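Local coordinates for prolyl-tRNA synthetase (Giardia lamblia ATCC 50803, PDB 3IAL), which probably joins L-proline to its cognate tRNA in an ATP-dependent reaction, and is seen here as a two-chain assembly holding the prolyl-adenylate intermediate, at residues V302-I307 with L364-G369; A100-V105 with R116-P121. All blocks are in the same frame, centred on the assembly; numbering follows the deposited sequence.

Contact 1: residues V302-I307 with L364-G369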
ATOM      1  N   VAL B 302     -12.091  14.228 -13.959  1.00 33.79           N
ATOM      2  CA  VAL B 302     -12.923  14.825 -15.002  1.00 33.32           C
ATOM      3  C   VAL B 302     -13.890  13.800 -15.580  1.00 33.16           C
ATOM      4  O   VAL B 302     -13.487  12.715 -15.978  1.00 33.56           O
ATOM      5  CB  VAL B 302     -12.062  15.353 -16.165  1.00 31.71           C
ATOM      6  CG1 VAL B 302     -12.947  15.897 -17.288  1.00 34.73           C
ATOM      7  CG2 VAL B 302     -11.085  16.417 -15.680  1.00 33.79           C
ATOM      8  N   VAL B 303     -15.169  14.146 -15.629  1.00 35.13           N
ATOM      9  CA  VAL B 303     -16.135  13.305 -16.331  1.00 34.72           C
ATOM     10  C   VAL B 303     -16.570  14.029 -17.602  1.00 35.59           C
ATOM     11  O   VAL B 303     -17.018  15.174 -17.550  1.00 37.39           O
ATOM     12  CB  VAL B 303     -17.343  12.931 -15.451  1.00 34.24           C
ATOM     13  CG1 VAL B 303     -18.055  14.184 -14.901  1.00 32.49           C
ATOM     14  CG2 VAL B 303     -18.301  12.027 -16.235  1.00 32.89           C
ATOM     15  N   ILE B 304     -16.412  13.371 -18.744  1.00 35.26           N
ATOM     16  CA  ILE B 304     -16.806  13.956 -20.018  1.00 35.32           C
ATOM     17  C   ILE B 304     -18.138  13.347 -20.402  1.00 34.02           C
ATOM     18  O   ILE B 304     -18.272  12.132 -20.456  1.00 32.94           O
ATOM     19  CB  ILE B 304     -15.765  13.693 -21.124  1.00 35.09           C
ATOM     20  CG1 ILE B 304     -14.357  14.055 -20.647  1.00 36.05           C
ATOM     21  CG2 ILE B 304     -16.090  14.502 -22.358  1.00 36.51           C
ATOM     22  CD1 ILE B 304     -13.280  13.883 -21.722  1.00 33.63           C
ATOM     23  N   ILE B 305     -19.128  14.194 -20.661  1.00 35.51           N
ATOM     24  CA  ILE B 305     -20.478  13.733 -20.953  1.00 34.03           C
ATOM     25  C   ILE B 305     -20.902  14.128 -22.369  1.00 33.80           C
ATOM     26  O   ILE B 305     -21.037  15.312 -22.670  1.00 33.22           O
ATOM     27  CB  ILE B 305     -21.489  14.288 -19.934  1.00 35.32           C
ATOM     28  CG1 ILE B 305     -21.111  13.835 -18.517  1.00 34.92           C
ATOM     29  CG2 ILE B 305     -22.913  13.814 -20.274  1.00 30.17           C
ATOM     30  CD1 ILE B 305     -21.866  14.559 -17.407  1.00 36.58           C
ATOM     31  N   PRO B 306     -21.086  13.135 -23.251  1.00 32.64           N
ATOM     32  CA  PRO B 306     -21.686  13.429 -24.548  1.00 34.41           C
ATOM     33  C   PRO B 306     -23.153  13.810 -24.368  1.00 33.79           C
ATOM     34  O   PRO B 306     -23.880  13.090 -23.697  1.00 33.05           O
ATOM     35  CB  PRO B 306     -21.565  12.105 -25.320  1.00 34.02           C
ATOM     36  CG  PRO B 306     -20.809  11.174 -24.452  1.00 34.85           C
ATOM     37  CD  PRO B 306     -20.820  11.701 -23.072  1.00 32.87           C
ATOM     38  N   ILE B 307     -23.572  14.942 -24.930  1.00 35.62           N
ATOM     39  CA  ILE B 307     -24.966  15.369 -24.826  1.00 36.10           C
ATOM     40  C   ILE B 307     -25.651  15.359 -26.186  1.00 38.14           C
ATOM     41  O   ILE B 307     -24.994  15.461 -27.231  1.00 36.71           O
ATOM     42  CB  ILE B 307     -25.126  16.764 -24.154  1.00 36.92           C
ATOM     43  CG1 ILE B 307     -24.479  17.878 -24.978  1.00 39.20           C
ATOM     44  CG2 ILE B 307     -24.562  16.743 -22.745  1.00 35.50           C
ATOM     45  CD1 ILE B 307     -24.664  19.265 -24.368  1.00 40.26           C
ATOM     46  N   LEU B 364     -14.370  18.222 -12.130  1.00 32.86           N
ATOM     47  CA  LEU B 364     -14.760  18.867 -13.379  1.00 33.17           C
ATOM     48  C   LEU B 364     -15.610  17.947 -14.244  1.00 32.56           C
ATOM     49  O   LEU B 364     -15.320  16.756 -14.371  1.00 32.54           O
ATOM     50  CB  LEU B 364     -13.514  19.276 -14.169  1.00 33.14           C
ATOM     51  CG  LEU B 364     -12.632  20.389 -13.607  1.00 34.70           C
ATOM     52  CD1 LEU B 364     -11.301  20.452 -14.360  1.00 36.94           C
ATOM     53  CD2 LEU B 364     -13.344  21.723 -13.669  1.00 38.21           C
ATOM     54  N   ARG B 365     -16.661  18.495 -14.841  1.00 33.38           N
ATOM     55  CA  ARG B 365     -17.290  17.833 -15.982  1.00 34.60           C
ATOM     56  C   ARG B 365     -17.159  18.690 -17.226  1.00 34.38           C
ATOM     57  O   ARG B 365     -17.233  19.923 -17.170  1.00 36.35           O
ATOM     58  CB  ARG B 365     -18.757  17.476 -15.731  1.00 36.19           C
ATOM     59  CG  ARG B 365     -19.710  18.640 -15.737  1.00 38.73           C
ATOM     60  CD  ARG B 365     -21.149  18.185 -15.829  1.00 37.75           C
ATOM     61  NE  ARG B 365     -22.037  19.332 -15.695  1.00 38.21           N
ATOM     62  CZ  ARG B 365     -22.354  19.907 -14.536  1.00 38.14           C
ATOM     63  NH1 ARG B 365     -21.873  19.431 -13.389  1.00 38.57           N
ATOM     64  NH2 ARG B 365     -23.164  20.958 -14.525  1.00 39.68           N
ATOM     65  N   ILE B 366     -16.954  18.014 -18.346  1.00 33.31           N
ATOM     66  CA  ILE B 366     -16.939  18.639 -19.637  1.00 31.65           C
ATOM     67  C   ILE B 366     -18.152  18.097 -20.395  1.00 32.56           C
ATOM     68  O   ILE B 366     -18.368  16.888 -20.430  1.00 32.21           O
ATOM     69  CB  ILE B 366     -15.647  18.305 -20.412  1.00 31.02           C
ATOM     70  CG1 ILE B 366     -14.405  18.701 -19.606  1.00 30.57           C
ATOM     71  CG2 ILE B 366     -15.636  19.010 -21.775  1.00 31.27           C
ATOM     72  CD1 ILE B 366     -13.093  18.307 -20.268  1.00 32.15           C
ATOM     73  N   GLU B 367     -18.944  18.990 -20.980  1.00 31.37           N
ATOM     74  CA  GLU B 367     -20.071  18.594 -21.809  1.00 33.07           C
ATOM     75  C   GLU B 367     -19.724  18.917 -23.254  1.00 32.63           C
ATOM     76  O   GLU B 367     -19.286  20.019 -23.557  1.00 30.78           O
ATOM     77  CB  GLU B 367     -21.341  19.327 -21.386  1.00 32.03           C
ATOM     78  CG  GLU B 367     -21.773  19.013 -19.954  1.00 37.73           C
ATOM     79  CD  GLU B 367     -22.991  19.804 -19.501  1.00 37.36           C
ATOM     80  OE1 GLU B 367     -23.678  20.398 -20.351  1.00 40.95           O
ATOM     81  OE2 GLU B 367     -23.265  19.819 -18.284  1.00 41.48           O
ATOM     82  N   VAL B 368     -19.901  17.931 -24.126  1.00 33.85           N
ATOM     83  CA  VAL B 368     -19.628  18.060 -25.544  1.00 33.28           C
ATOM     84  C   VAL B 368     -20.855  17.562 -26.294  1.00 35.20           C
ATOM     85  O   VAL B 368     -21.285  16.427 -26.092  1.00 35.89           O
ATOM     86  CB  VAL B 368     -18.413  17.203 -25.947  1.00 34.76           C
ATOM     87  CG1 VAL B 368     -18.073  17.416 -27.412  1.00 36.35           C
ATOM     88  CG2 VAL B 368     -17.202  17.504 -25.047  1.00 30.91           C
ATOM     89  N   GLY B 369     -21.429  18.419 -27.137  1.00 35.50           N
ATOM     90  CA  GLY B 369     -22.580  18.061 -27.961  1.00 35.48           C
ATOM     91  C   GLY B 369     -22.426  18.538 -29.396  1.00 35.58           C
ATOM     92  O   GLY B 369     -21.494  19.271 -29.722  1.00 32.09           O
TER
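The guanidinium of Arg-365, whose aliphatic part packs on Val-303 and Ile-305, meets the carboxylate of Glu-367 at its edge and nearly in its plane. NE of Arg-365 gives a hydrogen bond of 2.9 Å to OE2 of Glu-367, as part of a salt bridge. The bond reaches the anti lone pair of OE2, at 161° about the hydrogen. The two residues stand two apart on one strand, so they share a face of the sheet. NH1 of Arg-365 also has a long, weak ion pair with Glu-358. CB of Arg-365 lies 3.5 Å from CG1 of Val-303, the two side chains pointing the same way. Its CG sits between the backbone N and carbonyl carbon (chi1 73°), and the chain runs on extended, with CD of Arg-365 4.0 Å from CD1 of Ile-305.

Strands 302-307 and 364-369 run parallel, 18° apart. Toward 364-369, the first strand bonds through Val-303, Ile-305 and Ile-307. Val-302 and Ile-304 turn their backbone groups to strand 340-342 and its flanks. N of Ile-305 donates to O of Ile-366 at 2.8 Å, almost in line with the carbonyl. O of Ile-305 takes N of Val-368 at 3.2 Å. On the other face, CG1 of Val-302 meets CD1 of Ile-366 at 3.8 Å. There CG2 of Ile-304 and CG2 of Val-368 lie side by side. At the far end, CG1 of Ile-307 rests 3.5 Å from CA of Gly-369, the N-cap of helix 370-374.

These are inner strands of the mixed sheet of the anticodon-binding domain, between 340-342 and 377-382. Helix 350-359 packs on the side of Val-303, Ile-305, Arg-365 and Glu-367. Helix 315-334 packs on Ile-304, Pro-306 and Val-368, and helix 416-438 on Val-302 and Leu-364.

Contact 2: residues A100-V105 with R116-P121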
ATOM      1  N   ALA B 100      -6.270  -1.280  27.815  1.00 40.46           N
ATOM      2  CA  ALA B 100      -7.705  -1.469  27.648  1.00 39.83           C
ATOM      3  C   ALA B 100      -8.092  -1.493  26.166  1.00 39.09           C
ATOM      4  O   ALA B 100      -9.158  -2.002  25.809  1.00 38.99           O
ATOM      5  CB  ALA B 100      -8.470  -0.381  28.383  1.00 40.72           C
ATOM      6  N   GLU B 101      -7.220  -0.948  25.318  1.00 37.45           N
ATOM      7  CA  GLU B 101      -7.440  -0.889  23.870  1.00 37.47           C
ATOM      8  C   GLU B 101      -7.005  -2.149  23.118  1.00 35.23           C
ATOM      9  O   GLU B 101      -7.249  -2.247  21.918  1.00 34.26           O
ATOM     10  CB  GLU B 101      -6.667   0.298  23.262  1.00 39.11           C
ATOM     11  CG  GLU B 101      -6.944   1.667  23.888  1.00 43.12           C
ATOM     12  CD  GLU B 101      -8.240   2.289  23.416  1.00 45.52           C
ATOM     13  OE1 GLU B 101      -9.067   1.557  22.830  1.00 50.33           O
ATOM     14  OE2 GLU B 101      -8.430   3.509  23.629  1.00 42.46           O
ATOM     15  N   CYS B 102      -6.340  -3.088  23.796  1.00 33.96           N
ATOM     16  CA  CYS B 102      -5.721  -4.237  23.117  1.00 34.33           C
ATOM     17  C   CYS B 102      -6.665  -5.415  22.898  1.00 33.35           C
ATOM     18  O   CYS B 102      -7.254  -5.931  23.851  1.00 35.18           O
ATOM     19  CB  CYS B 102      -4.498  -4.733  23.891  1.00 34.83           C
ATOM     20  SG  CYS B 102      -3.081  -3.638  23.799  1.00 34.57           S
ATOM     21  N   PHE B 103      -6.802  -5.829  21.640  1.00 30.47           N
ATOM     22  CA  PHE B 103      -7.378  -7.128  21.300  1.00 29.35           C
ATOM     23  C   PHE B 103      -6.319  -8.185  21.567  1.00 29.97           C
ATOM     24  O   PHE B 103      -5.174  -7.996  21.177  1.00 31.28           O
ATOM     25  CB  PHE B 103      -7.746  -7.198  19.821  1.00 27.87           C
ATOM     26  CG  PHE B 103      -8.981  -6.432  19.454  1.00 27.10           C
ATOM     27  CD1 PHE B 103     -10.230  -7.058  19.445  1.00 28.19           C
ATOM     28  CD2 PHE B 103      -8.901  -5.096  19.087  1.00 23.02           C
ATOM     29  CE1 PHE B 103     -11.379  -6.356  19.085  1.00 26.75           C
ATOM     30  CE2 PHE B 103     -10.045  -4.383  18.728  1.00 28.61           C
ATOM     31  CZ  PHE B 103     -11.282  -5.012  18.724  1.00 28.53           C
ATOM     32  N   TRP B 104      -6.683  -9.294  22.209  1.00 29.11           N
ATOM     33  CA  TRP B 104      -5.708 -10.354  22.501  1.00 28.42           C
ATOM     34  C   TRP B 104      -6.015 -11.626  21.725  1.00 27.65           C
ATOM     35  O   TRP B 104      -7.142 -12.127  21.758  1.00 26.41           O
ATOM     36  CB  TRP B 104      -5.654 -10.667  24.003  1.00 28.41           C
ATOM     37  CG  TRP B 104      -5.073  -9.540  24.811  1.00 29.94           C
ATOM     38  CD1 TRP B 104      -5.764  -8.598  25.503  1.00 28.17           C
ATOM     39  CD2 TRP B 104      -3.683  -9.221  24.974  1.00 27.95           C
ATOM     40  NE1 TRP B 104      -4.895  -7.716  26.103  1.00 25.92           N
ATOM     41  CE2 TRP B 104      -3.613  -8.074  25.793  1.00 26.14           C
ATOM     42  CE3 TRP B 104      -2.492  -9.796  24.508  1.00 26.28           C
ATOM     43  CZ2 TRP B 104      -2.397  -7.484  26.161  1.00 27.69           C
ATOM     44  CZ3 TRP B 104      -1.281  -9.217  24.877  1.00 27.77           C
ATOM     45  CH2 TRP B 104      -1.245  -8.066  25.693  1.00 28.56           C
ATOM     46  N   VAL B 105      -4.997 -12.127  21.024  1.00 25.62           N
ATOM     47  CA  VAL B 105      -5.036 -13.444  20.415  1.00 26.86           C
ATOM     48  C   VAL B 105      -4.486 -14.428  21.430  1.00 27.17           C
ATOM     49  O   VAL B 105      -3.375 -14.255  21.925  1.00 27.92           O
ATOM     50  CB  VAL B 105      -4.185 -13.509  19.122  1.00 27.70           C
ATOM     51  CG1 VAL B 105      -4.100 -14.953  18.601  1.00 25.52           C
ATOM     52  CG2 VAL B 105      -4.763 -12.581  18.069  1.00 25.95           C
ATOM     53  N   ARG B 116       0.729 -14.935  24.710  1.00 32.94           N
ATOM     54  CA  ARG B 116      -0.408 -14.217  24.131  1.00 31.84           C
ATOM     55  C   ARG B 116       0.105 -13.141  23.183  1.00 28.48           C
ATOM     56  O   ARG B 116       1.166 -12.568  23.422  1.00 28.30           O
ATOM     57  CB  ARG B 116      -1.251 -13.530  25.205  1.00 32.44           C
ATOM     58  CG  ARG B 116      -1.705 -14.399  26.354  1.00 33.71           C
ATOM     59  CD  ARG B 116      -2.177 -13.515  27.501  1.00 32.90           C
ATOM     60  NE  ARG B 116      -3.489 -12.950  27.230  1.00 32.00           N
ATOM     61  CZ  ARG B 116      -3.908 -11.739  27.596  1.00 30.61           C
ATOM     62  NH1 ARG B 116      -3.116 -10.888  28.241  1.00 30.58           N
ATOM     63  NH2 ARG B 116      -5.144 -11.366  27.295  1.00 34.92           N
ATOM     64  N   LEU B 117      -0.657 -12.868  22.128  1.00 26.21           N
ATOM     65  CA  LEU B 117      -0.286 -11.859  21.135  1.00 25.71           C
ATOM     66  C   LEU B 117      -1.320 -10.759  21.074  1.00 24.70           C
ATOM     67  O   LEU B 117      -2.507 -11.027  20.892  1.00 28.02           O
ATOM     68  CB  LEU B 117      -0.159 -12.488  19.748  1.00 26.01           C
ATOM     69  CG  LEU B 117       0.862 -13.619  19.588  1.00 25.28           C
ATOM     70  CD1 LEU B 117       0.796 -14.142  18.171  1.00 24.29           C
ATOM     71  CD2 LEU B 117       2.257 -13.136  19.930  1.00 24.82           C
ATOM     72  N   ALA B 118      -0.875  -9.517  21.221  1.00 23.64           N
ATOM     73  CA  ALA B 118      -1.764  -8.374  21.078  1.00 22.64           C
ATOM     74  C   ALA B 118      -1.788  -7.929  19.622  1.00 22.98           C
ATOM     75  O   ALA B 118      -0.757  -7.916  18.952  1.00 23.26           O
ATOM     76  CB  ALA B 118      -1.319  -7.234  21.973  1.00 19.84           C
ATOM     77  N   LEU B 119      -2.968  -7.583  19.121  1.00 22.50           N
ATOM     78  CA  LEU B 119      -3.049  -6.881  17.854  1.00 24.66           C
ATOM     79  C   LEU B 119      -2.559  -5.458  18.131  1.00 26.67           C
ATOM     80  O   LEU B 119      -3.013  -4.828  19.085  1.00 27.63           O
ATOM     81  CB  LEU B 119      -4.480  -6.857  17.327  1.00 24.33           C
ATOM     82  CG  LEU B 119      -5.177  -8.204  17.112  1.00 23.84           C
ATOM     83  CD1 LEU B 119      -6.518  -7.966  16.439  1.00 23.49           C
ATOM     84  CD2 LEU B 119      -4.318  -9.160  16.286  1.00 19.49           C
ATOM     85  N   ARG B 120      -1.623  -4.972  17.323  1.00 24.24           N
ATOM     86  CA  ARG B 120      -1.007  -3.661  17.543  1.00 22.60           C
ATOM     87  C   ARG B 120      -2.022  -2.514  17.689  1.00 20.74           C
ATOM     88  O   ARG B 120      -2.823  -2.279  16.796  1.00 22.05           O
ATOM     89  CB  ARG B 120      -0.013  -3.332  16.421  1.00 19.73           C
ATOM     90  CG  ARG B 120      -0.597  -3.373  15.028  1.00 20.22           C
ATOM     91  CD  ARG B 120       0.472  -3.077  13.994  1.00 23.03           C
ATOM     92  NE  ARG B 120      -0.048  -3.398  12.673  1.00 23.39           N
ATOM     93  CZ  ARG B 120       0.663  -3.864  11.654  1.00 22.62           C
ATOM     94  NH1 ARG B 120       1.973  -4.073  11.743  1.00 22.69           N
ATOM     95  NH2 ARG B 120       0.031  -4.138  10.528  1.00 24.33           N
ATOM     96  N   PRO B 121      -2.018  -1.826  18.837  1.00 21.05           N
ATOM     97  CA  PRO B 121      -2.769  -0.565  18.937  1.00 21.49           C
ATOM     98  C   PRO B 121      -1.967   0.621  18.413  1.00 22.16           C
ATOM     99  O   PRO B 121      -2.520   1.673  18.104  1.00 22.68           O
ATOM    100  CB  PRO B 121      -2.993  -0.424  20.437  1.00 23.69           C
ATOM    101  CG  PRO B 121      -1.813  -1.090  21.054  1.00 23.63           C
ATOM    102  CD  PRO B 121      -1.528  -2.276  20.154  1.00 23.28           C
TER
HETATM  103  O   HOH W   1      -5.375  -4.249  19.886  1.00 26.43           O
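Arg-116 lays its guanidinium flat on the indole of Trp-104, across a beta hairpin of the class II synthetase core. The centres are 3.8 Å apart and the planes 24° apart, a stacked cation-pi contact. A bend in the arginine chain (chi3 76°) brings the group back over the ring. Its charge is shared: NH1 makes a salt bridge to Glu-85 and NH2 one to Glu-106. These carboxylates probably steady the stack.

Leu-117 forms the hydrogen-bonded antiparallel pair with Val-105. Its N donates to O of Val-105 at 3.1 Å, nearly straight at 173°. In return, N of Val-105 reaches O of Leu-117 at 2.7 Å.

Ala-118 faces Trp-104 in the next, non-hydrogen-bonded pair. Its CB sits 3.8 Å from the centroid of the six-membered ring of Trp-104, a CH-pi contact on the face opposite Arg-116. The indole is therefore clamped from both faces. Trp-104 and Val-105 also pair with an antiparallel strand of the second subunit, so the sheet runs on across the dimer interface.

Leu-119 gives its N to O of Phe-103 in a further backbone hydrogen bond. Its two methyls go to different partners. CD1 lies 3.7 Å from CB of Phe-103, while CD2 packs on Val-105. Beyond this point a water links the two segments: N of Phe-103 donates to it at 2.8 Å, and it bonds to O of Leu-119.

Pro-121 follows as the chain leaves the strand, with its side chain about 8 Å from the bound prolyl-adenylate. CG of its ring touches SG of Cys-102 at 4.0 Å.

Contact 2 closes before contact 1 opens along the chain. Their centres are 50 Å apart, on opposite sides of the chain's centre, and the nearest atoms about 33 Å. They share no sheet. Contact 2 belongs to the three-stranded antiparallel sheet 82-84, 111-119 and 103-108 of the catalytic core, whose outer strand is met by the second subunit. Contact 1 lies in the five-stranded mixed sheet of the anticodon-binding domain, and no other protein chain touches its segments. One pairing thus belongs to the dimerising, adenylate-holding part of the enzyme. The other builds the domain that, in this family, probably reads the tRNA anticodon.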